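Local structure of 3-oxo-tetronate kinase (Cupriavidus necator, 5DMH) at residues M182-L187 and L191-K196; V81-R86 and V94-A99; T45-T50 and V113-S118. The protein catalyses the ATP-dependent phosphorylation of 3-oxo-tetronate to 3-oxo-tetronate 4-phosphate. All coordinates share one frame; numbering follows the deposited sequence.

Contact 1 of 3, residues M182-L187 and L191-K196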
loop_
_atom_site.group_PDB
_atom_site.type_symbol
_atom_site.label_atom_id
_atom_site.label_comp_id
_atom_site.label_asym_id
_atom_site.label_seq_id
_atom_site.Cartn_x
_atom_site.Cartn_y
_atom_site.Cartn_z
HETATM N N MSE A 182 -5.276 -4.942 -14.965
HETATM C CA MSE A 182 -5.126 -3.627 -15.587
HETATM C C MSE A 182 -4.803 -3.821 -17.048
HETATM O O MSE A 182 -3.682 -4.189 -17.406
HETATM C CB MSE A 182 -4.028 -2.851 -14.863
HETATM C CG MSE A 182 -4.188 -2.868 -13.369
HETATM SE SE MSE A 182 -5.903 -2.062 -12.782
HETATM C CE MSE A 182 -5.487 -0.264 -13.340
ATOM N N THR A 183 -5.797 -3.599 -17.900
ATOM C CA THR A 183 -5.639 -3.850 -19.320
ATOM C C THR A 183 -5.438 -2.571 -20.156
ATOM O O THR A 183 -5.354 -2.645 -21.374
ATOM C CB THR A 183 -6.823 -4.636 -19.884
ATOM O OG1 THR A 183 -8.021 -3.879 -19.715
ATOM C CG2 THR A 183 -6.962 -5.942 -19.156
ATOM N N ASP A 184 -5.343 -1.427 -19.487
ATOM C CA ASP A 184 -5.256 -0.104 -20.142
ATOM C C ASP A 184 -4.211 0.747 -19.422
ATOM O O ASP A 184 -4.341 1.005 -18.243
ATOM C CB ASP A 184 -6.624 0.603 -20.074
ATOM C CG ASP A 184 -6.682 1.882 -20.918
ATOM O OD1 ASP A 184 -5.626 2.332 -21.426
ATOM O OD2 ASP A 184 -7.801 2.423 -21.081
ATOM N N ALA A 185 -3.175 1.193 -20.133
ATOM C CA ALA A 185 -2.096 1.959 -19.515
ATOM C C ALA A 185 -2.378 3.438 -19.499
ATOM O O ALA A 185 -1.638 4.200 -18.886
ATOM C CB ALA A 185 -0.762 1.696 -20.222
ATOM N N SER A 186 -3.439 3.847 -20.176
ATOM C CA SER A 186 -3.825 5.265 -20.199
ATOM C C SER A 186 -4.596 5.668 -18.921
ATOM O O SER A 186 -5.800 5.424 -18.779
ATOM C CB SER A 186 -4.634 5.573 -21.452
ATOM O OG SER A 186 -5.029 6.936 -21.440
ATOM N N LEU A 187 -3.881 6.240 -17.971
ATOM C CA LEU A 187 -4.450 6.531 -16.671
ATOM C C LEU A 187 -5.542 7.601 -16.745
ATOM O O LEU A 187 -6.429 7.628 -15.908
ATOM C CB LEU A 187 -3.364 6.994 -15.707
ATOM C CG LEU A 187 -2.235 6.021 -15.379
ATOM C CD1 LEU A 187 -1.331 6.579 -14.266
ATOM C CD2 LEU A 187 -2.800 4.667 -14.982
ATOM N N LEU A 191 -8.935 6.481 -15.111
ATOM C CA LEU A 191 -9.480 7.241 -14.003
ATOM C C LEU A 191 -10.824 7.874 -14.379
ATOM O O LEU A 191 -11.769 7.899 -13.555
ATOM C CB LEU A 191 -8.486 8.321 -13.549
ATOM C CG LEU A 191 -8.866 9.154 -12.311
ATOM C CD1 LEU A 191 -9.311 8.276 -11.130
ATOM C CD2 LEU A 191 -7.700 10.027 -11.913
ATOM N N GLN A 192 -10.923 8.390 -15.597
ATOM C CA GLN A 192 -12.177 9.013 -16.049
ATOM C C GLN A 192 -13.334 8.015 -15.940
ATOM O O GLN A 192 -14.443 8.374 -15.558
ATOM C CB GLN A 192 -12.064 9.559 -17.486
ATOM C CG GLN A 192 -13.283 10.372 -17.942
ATOM C CD GLN A 192 -13.564 11.559 -17.062
ATOM O OE1 GLN A 192 -13.025 12.646 -17.275
ATOM N NE2 GLN A 192 -14.396 11.358 -16.042
ATOM N N ARG A 193 -13.057 6.737 -16.194
ATOM C CA ARG A 193 -14.139 5.742 -16.200
ATOM C C ARG A 193 -14.753 5.509 -14.832
ATOM O O ARG A 193 -15.915 5.083 -14.716
ATOM C CB ARG A 193 -13.660 4.427 -16.789
ATOM C CG ARG A 193 -13.667 4.429 -18.285
ATOM C CD ARG A 193 -13.622 3.023 -18.831
ATOM N NE ARG A 193 -12.268 2.514 -18.817
ATOM C CZ ARG A 193 -11.455 2.457 -19.872
ATOM N NH1 ARG A 193 -11.857 2.867 -21.070
ATOM N NH2 ARG A 193 -10.222 1.963 -19.719
ATOM N N GLN A 194 -13.989 5.807 -13.799
ATOM C CA GLN A 194 -14.445 5.618 -12.441
ATOM C C GLN A 194 -14.674 6.964 -11.725
ATOM O O GLN A 194 -14.745 7.024 -10.495
ATOM C CB GLN A 194 -13.465 4.733 -11.679
ATOM C CG GLN A 194 -12.057 5.235 -11.619
ATOM C CD GLN A 194 -11.135 4.287 -10.876
ATOM O OE1 GLN A 194 -11.177 4.200 -9.668
ATOM N NE2 GLN A 194 -10.258 3.605 -11.613
ATOM N N SER A 195 -14.782 8.034 -12.508
ATOM C CA SER A 195 -14.942 9.395 -11.972
ATOM C C SER A 195 -16.141 10.086 -12.609
ATOM O O SER A 195 -16.383 9.948 -13.806
ATOM C CB SER A 195 -13.691 10.260 -12.211
ATOM O OG SER A 195 -12.516 9.669 -11.690
ATOM N N LYS A 196 -16.897 10.814 -11.792
ATOM C CA LYS A 196 -18.068 11.565 -12.259
ATOM C C LYS A 196 -17.700 12.900 -12.927
ATOM O O LYS A 196 -18.355 13.354 -13.861
ATOM C CB LYS A 196 -19.018 11.828 -11.079
ATOM C CG LYS A 196 -19.539 10.575 -10.423
ATOM C CD LYS A 196 -20.807 10.838 -9.619
ATOM C CE LYS A 196 -21.169 9.640 -8.749
ATOM N NZ LYS A 196 -20.363 9.629 -7.484
#
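Arg193 lays one end of its guanidinium against the carboxylate of Asp184, its NH2 lying 2.8 Å from Asp184 OD2 in a salt bridge. The bond is bent (142° at the hydrogen) and uses the anti lone pair of OD2, the one turned away from OD1; the two planar groups stand 43° apart. A kink at chi3 (-81°) of Arg193 swings the guanidinium toward the acid, while its NE pairs with Asp124. OD2 has a second cationic partner in Arg189. OD1 faces the backbone instead, accepting from Ser186 N at 2.9 Å to close an Asx turn just before helix 187-193, with Ser186 at the N-cap. Within that helix Leu191 N donates to Leu187 O at 2.9 Å, and both leucines pack on Ile230 of strand 228-231. At the far end, Gln194 N and Ser195 OG approach Leu191 O from opposite faces of its carbonyl plane, the hydroxyl at 2.7 Å. One aspartate thus fixes the turn leading into a short helix and also ties it to an arginine near the helix's end; with two arginines sharing OD2, the carboxylate is probably held firmly in its charged form.

Contact 2 of 3, residues V81-R86 and V94-A99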
loop_
_atom_site.group_PDB
_atom_site.type_symbol
_atom_site.label_atom_id
_atom_site.label_comp_id
_atom_site.label_asym_id
_atom_site.label_seq_id
_atom_site.Cartn_x
_atom_site.Cartn_y
_atom_site.Cartn_z
ATOM N N VAL A 81 -3.410 6.379 8.071
ATOM C CA VAL A 81 -4.490 5.449 8.360
ATOM C C VAL A 81 -4.559 4.336 7.306
ATOM O O VAL A 81 -4.831 4.577 6.132
ATOM C CB VAL A 81 -5.856 6.192 8.460
ATOM C CG1 VAL A 81 -6.990 5.192 8.719
ATOM C CG2 VAL A 81 -5.806 7.276 9.526
ATOM N N ALA A 82 -4.317 3.099 7.740
ATOM C CA ALA A 82 -4.423 1.940 6.891
ATOM C C ALA A 82 -5.862 1.407 6.805
ATOM O O ALA A 82 -6.476 1.057 7.823
ATOM C CB ALA A 82 -3.501 0.857 7.425
ATOM N N LEU A 83 -6.401 1.389 5.601
ATOM C CA LEU A 83 -7.696 0.783 5.307
ATOM C C LEU A 83 -7.518 -0.449 4.410
ATOM O O LEU A 83 -6.531 -0.538 3.680
ATOM C CB LEU A 83 -8.615 1.765 4.582
ATOM C CG LEU A 83 -8.886 3.105 5.253
ATOM C CD1 LEU A 83 -9.834 3.966 4.409
ATOM C CD2 LEU A 83 -9.421 2.909 6.687
ATOM N N LYS A 84 -8.496 -1.366 4.425
ATOM C CA LYS A 84 -8.519 -2.492 3.498
ATOM C C LYS A 84 -9.628 -2.204 2.497
ATOM O O LYS A 84 -10.668 -2.863 2.474
ATOM C CB LYS A 84 -8.765 -3.823 4.255
ATOM C CG LYS A 84 -8.514 -5.073 3.427
ATOM C CD LYS A 84 -8.871 -6.374 4.184
ATOM C CE LYS A 84 -8.496 -7.603 3.410
ATOM N NZ LYS A 84 -9.269 -7.800 2.151
ATOM N N SER A 85 -9.434 -1.163 1.680
ATOM C CA SER A 85 -10.548 -0.557 0.948
ATOM C C SER A 85 -10.320 -0.544 -0.562
ATOM O O SER A 85 -11.086 0.067 -1.315
ATOM C CB SER A 85 -10.722 0.883 1.399
ATOM O OG SER A 85 -9.492 1.578 1.227
ATOM N N ARG A 86 -9.248 -1.179 -1.012
ATOM C CA ARG A 86 -8.926 -1.179 -2.425
ATOM C C ARG A 86 -9.949 -1.882 -3.327
ATOM O O ARG A 86 -10.123 -1.491 -4.473
ATOM C CB ARG A 86 -7.535 -1.802 -2.621
ATOM C CG ARG A 86 -7.099 -1.951 -4.082
ATOM C CD ARG A 86 -5.693 -2.560 -4.108
ATOM N NE ARG A 86 -4.801 -1.525 -3.617
ATOM C CZ ARG A 86 -3.492 -1.641 -3.446
ATOM N NH1 ARG A 86 -2.867 -2.798 -3.675
ATOM N NH2 ARG A 86 -2.822 -0.585 -3.007
ATOM N N VAL A 94 -15.695 4.788 0.180
ATOM C CA VAL A 94 -15.934 6.209 0.430
ATOM C C VAL A 94 -16.257 6.426 1.906
ATOM O O VAL A 94 -15.704 7.313 2.557
ATOM C CB VAL A 94 -17.047 6.764 -0.481
ATOM C CG1 VAL A 94 -17.484 8.162 -0.002
ATOM C CG2 VAL A 94 -16.565 6.786 -1.960
ATOM N N ALA A 95 -17.132 5.598 2.452
ATOM C CA ALA A 95 -17.565 5.815 3.836
ATOM C C ALA A 95 -16.380 5.674 4.792
ATOM O O ALA A 95 -16.171 6.510 5.668
ATOM C CB ALA A 95 -18.665 4.866 4.203
ATOM N N GLN A 96 -15.595 4.610 4.621
ATOM C CA GLN A 96 -14.399 4.445 5.422
ATOM C C GLN A 96 -13.394 5.571 5.244
ATOM O O GLN A 96 -12.725 5.963 6.210
ATOM C CB GLN A 96 -13.708 3.107 5.115
ATOM C CG GLN A 96 -14.546 1.891 5.399
ATOM C CD GLN A 96 -13.737 0.628 5.217
ATOM O OE1 GLN A 96 -12.513 0.676 5.150
ATOM N NE2 GLN A 96 -14.415 -0.504 5.126
ATOM N N SER A 97 -13.256 6.070 4.019
ATOM C CA SER A 97 -12.294 7.116 3.735
ATOM C C SER A 97 -12.748 8.448 4.317
ATOM O O SER A 97 -11.938 9.204 4.851
ATOM C CB SER A 97 -12.019 7.210 2.238
ATOM O OG SER A 97 -11.506 5.976 1.748
ATOM N N LEU A 98 -14.041 8.732 4.249
ATOM C CA LEU A 98 -14.566 9.950 4.879
ATOM C C LEU A 98 -14.442 9.946 6.402
ATOM O O LEU A 98 -14.185 10.995 7.027
ATOM C CB LEU A 98 -16.018 10.147 4.483
ATOM C CG LEU A 98 -16.161 10.595 3.025
ATOM C CD1 LEU A 98 -17.637 10.585 2.607
ATOM C CD2 LEU A 98 -15.544 11.997 2.817
ATOM N N ALA A 99 -14.638 8.779 7.015
ATOM C CA ALA A 99 -14.472 8.677 8.463
ATOM C C ALA A 99 -13.021 8.922 8.858
ATOM O O ALA A 99 -12.735 9.675 9.808
ATOM C CB ALA A 99 -14.954 7.308 8.977
HETATM O O HOH W 1 -10.628 -1.083 6.292
HETATM O O HOH W 2 -9.512 4.259 0.681
#
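The carboxamide of Gln96 is the flat group of this contact, and it meets Leu83 and Ser85 through OE1. Leu83 CB lies beyond that oxygen, close to the amide plane and 4.1 Å from Gln96 OE1. Leu83 CD2 is displaced to one side of the plane, and Ser85 CB stands well off it on the other. In the alpha/beta sugar-binding domain, this is where helix 90-106 packs beside the chain leaving parallel strand 78-82. Leu83 and Gln96 lie alongside with their ends pointing opposite ways, and the tip of the leucine reaches the root of the glutamine: Leu83 CD1 is 4.0 Å from Gln96 CB. The same methyl touches the next residue along the helix, with Leu83 CD1 3.7 Å from Ser97 OG. Extended beyond CG (chi2 -174°), the glutamine carries its amide alongside the leucine, to where a water links OE1 to Lys84 N.

The polar groups meet through two waters. One accepts from Lys84 N and donates to Gln96 OE1, which lies 2.8 Å from that water's oxygen, so a main-chain N-H left by the end of the strand is answered from the helix. Lys84 itself points its CB away from the helix, and its NZ forms salt bridges with Glu370 and Glu394, both inferred to bind ATP; the strand's exit thereby faces the helix on one side and the nucleotide-binding domain on the other. Ser97 also touches Val131 of helix 128-139. The second water joins the two serines: its oxygen is 2.7 Å from Ser85 OG and gives a hydrogen to Ser97 OG, whose own hydrogen bond goes back one helical turn to Ala93 O.

Contact 3 of 3, residues T45-T50 and V113-S118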
loop_
_atom_site.group_PDB
_atom_site.type_symbol
_atom_site.label_atom_id
_atom_site.label_comp_id
_atom_site.label_asym_id
_atom_site.label_seq_id
_atom_site.Cartn_x
_atom_site.Cartn_y
_atom_site.Cartn_z
ATOM N N THR A 45 2.448 1.207 4.849
ATOM C CA THR A 45 3.833 1.128 5.319
ATOM C C THR A 45 4.814 1.757 4.316
ATOM O O THR A 45 5.799 2.373 4.723
ATOM C CB THR A 45 4.310 -0.326 5.687
ATOM O OG1 THR A 45 4.617 -1.071 4.506
ATOM C CG2 THR A 45 3.301 -1.075 6.562
ATOM N N ASP A 46 4.536 1.586 3.032
ATOM C CA ASP A 46 5.317 2.155 1.922
ATOM C C ASP A 46 5.340 3.669 2.058
ATOM O O ASP A 46 6.395 4.275 2.170
ATOM C CB ASP A 46 4.670 1.700 0.605
ATOM C CG ASP A 46 5.317 2.278 -0.649
ATOM O OD1 ASP A 46 6.408 2.891 -0.587
ATOM O OD2 ASP A 46 4.709 2.090 -1.734
ATOM N N LEU A 47 4.161 4.281 2.089
ATOM C CA LEU A 47 4.059 5.721 2.344
ATOM C C LEU A 47 4.744 6.179 3.641
ATOM O O LEU A 47 5.527 7.126 3.628
ATOM C CB LEU A 47 2.590 6.122 2.358
ATOM C CG LEU A 47 2.317 7.582 2.734
ATOM C CD1 LEU A 47 3.033 8.523 1.779
ATOM C CD2 LEU A 47 0.842 7.829 2.741
ATOM N N ALA A 48 4.468 5.522 4.767
ATOM C CA ALA A 48 5.074 5.919 6.009
ATOM C C ALA A 48 6.603 5.821 5.908
ATOM O O ALA A 48 7.308 6.667 6.418
ATOM C CB ALA A 48 4.543 5.102 7.184
ATOM N N ASN A 49 7.103 4.797 5.238
ATOM C CA ASN A 49 8.550 4.672 5.041
ATOM C C ASN A 49 9.137 5.907 4.344
ATOM O O ASN A 49 10.151 6.457 4.771
ATOM C CB ASN A 49 8.834 3.408 4.222
ATOM C CG ASN A 49 10.322 3.195 3.937
ATOM O OD1 ASN A 49 11.147 3.055 4.846
ATOM N ND2 ASN A 49 10.661 3.183 2.657
ATOM N N THR A 50 8.503 6.312 3.250
ATOM C CA THR A 50 8.925 7.492 2.517
ATOM C C THR A 50 8.862 8.748 3.360
ATOM O O THR A 50 9.790 9.565 3.328
ATOM C CB THR A 50 8.112 7.660 1.210
ATOM O OG1 THR A 50 8.591 6.685 0.273
ATOM C CG2 THR A 50 8.322 9.060 0.634
ATOM N N VAL A 113 -3.189 13.188 2.188
ATOM C CA VAL A 113 -2.773 12.331 1.082
ATOM C C VAL A 113 -3.676 11.110 1.004
ATOM O O VAL A 113 -3.941 10.473 2.029
ATOM C CB VAL A 113 -1.325 11.857 1.235
ATOM C CG1 VAL A 113 -0.990 10.770 0.174
ATOM C CG2 VAL A 113 -0.375 13.033 1.126
ATOM N N PHE A 114 -4.195 10.845 -0.194
ATOM C CA PHE A 114 -4.880 9.592 -0.513
ATOM C C PHE A 114 -3.903 8.719 -1.247
ATOM O O PHE A 114 -3.426 9.029 -2.352
ATOM C CB PHE A 114 -6.171 9.825 -1.296
ATOM C CG PHE A 114 -6.829 8.596 -1.845
ATOM C CD1 PHE A 114 -6.921 7.419 -1.127
ATOM C CD2 PHE A 114 -7.430 8.649 -3.100
ATOM C CE1 PHE A 114 -7.591 6.319 -1.656
ATOM C CE2 PHE A 114 -8.091 7.558 -3.635
ATOM C CZ PHE A 114 -8.154 6.379 -2.918
ATOM N N LYS A 115 -3.593 7.604 -0.608
ATOM C CA LYS A 115 -2.564 6.698 -1.085
ATOM C C LYS A 115 -3.167 5.402 -1.634
ATOM O O LYS A 115 -3.899 4.680 -0.960
ATOM C CB LYS A 115 -1.595 6.393 0.061
ATOM C CG LYS A 115 -0.739 5.124 -0.063
ATOM C CD LYS A 115 0.388 5.294 -1.086
ATOM C CE LYS A 115 1.230 4.028 -1.266
ATOM N NZ LYS A 115 0.457 2.914 -1.887
ATOM N N TYR A 116 -2.854 5.132 -2.883
ATOM C CA TYR A 116 -3.266 3.926 -3.566
ATOM C C TYR A 116 -2.037 3.306 -4.279
ATOM O O TYR A 116 -0.899 3.768 -4.141
ATOM C CB TYR A 116 -4.432 4.209 -4.518
ATOM C CG TYR A 116 -4.247 5.431 -5.378
ATOM C CD1 TYR A 116 -3.307 5.451 -6.370
ATOM C CD2 TYR A 116 -4.968 6.588 -5.130
ATOM C CE1 TYR A 116 -3.105 6.572 -7.132
ATOM C CE2 TYR A 116 -4.785 7.702 -5.868
ATOM C CZ TYR A 116 -3.852 7.707 -6.873
ATOM O OH TYR A 116 -3.676 8.846 -7.600
ATOM N N CYS A 117 -2.256 2.252 -5.023
ATOM C CA CYS A 117 -1.130 1.500 -5.544
ATOM C C CYS A 117 -0.436 2.241 -6.693
ATOM O O CYS A 117 -1.078 2.931 -7.483
ATOM C CB CYS A 117 -1.615 0.164 -6.040
ATOM S SG CYS A 117 -0.366 -1.111 -6.107
ATOM N N SER A 118 0.873 2.061 -6.778
ATOM C CA SER A 118 1.648 2.618 -7.875
ATOM C C SER A 118 1.292 1.995 -9.218
ATOM O O SER A 118 1.683 2.521 -10.262
ATOM C CB SER A 118 3.155 2.553 -7.584
ATOM O OG SER A 118 3.609 1.238 -7.354
HETATM O O HOH W 3 2.368 0.916 -2.175
#
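Leu47 packs its CD2 methyl on the face of strand 111-115, 3.9 Å from Lys115 CB and 4.3 Å from Val113 CG1. This is the close-packed half of the contact. The leucine and lysine chains run side by side with their ends reversed, so the leucine's own CB comes beside the lysine chain, and the aliphatic part of the lysine serves as a hydrophobic surface. Cys36 of the neighbouring strand 34-38 and Ala259 also touch the leucine and extend its apolar setting.

The other half is looser, and a water bridges it. Bends at chi2 (74°) and chi4 (67°) turn the lysine's end along the chain toward the next residue, where NZ donates to Tyr116 O at 2.8 Å from above the carbonyl plane. Asp46, one residue before the leucine on the helix, crosses the lysine at about a right angle, but its OD2 stops 4.3 Å from Lys115 NZ, too far for a direct salt bridge. The water spans the interval, donating to Asp46 OD2 at 2.7 Å and accepting from Lys115 NZ at 2.8 Å. The other carboxylate oxygen, OD1, is bonded to Ser256 OG. The water and Ser256 thus fix the carboxylate, while the same water and Tyr116 O hold NZ.

Alternation along the strand sorts its side chains: Val113 and Lys115 face helix 41-53, whereas Phe114 turns away to pack on Val131, Ala132 and Leu135 of helix 128-139. The axes of segments 45-50 and 113-115 come within 10.4 Å, their directions 134° apart. Helices covering both faces of a parallel sheet in this way are typical of a three-layered alpha/beta/alpha fold.

Overall arrangement
All three contacts belong to the sugar-binding domain. The centre of contact 3 lies about 6 Å from that of the chain, those of contacts 2, also buried, and 1, only partly so, about 12 and 19 Å. Contact 3 joins a helix to a strand, contact 2 a helix to the chain just leaving a strand of the same sheet, and the two touch, Arg86 NH2 lying 3.3 Å from Cys117 CB. Both combine leucine packing with water-linked polar groups, the Lys115 and Ser85 side chains lying about 10 and 12 Å from the bound ADP. Contact 1 relies instead on a direct salt bridge and local backbone bonds. Helix 128-139 receives side chains from all three.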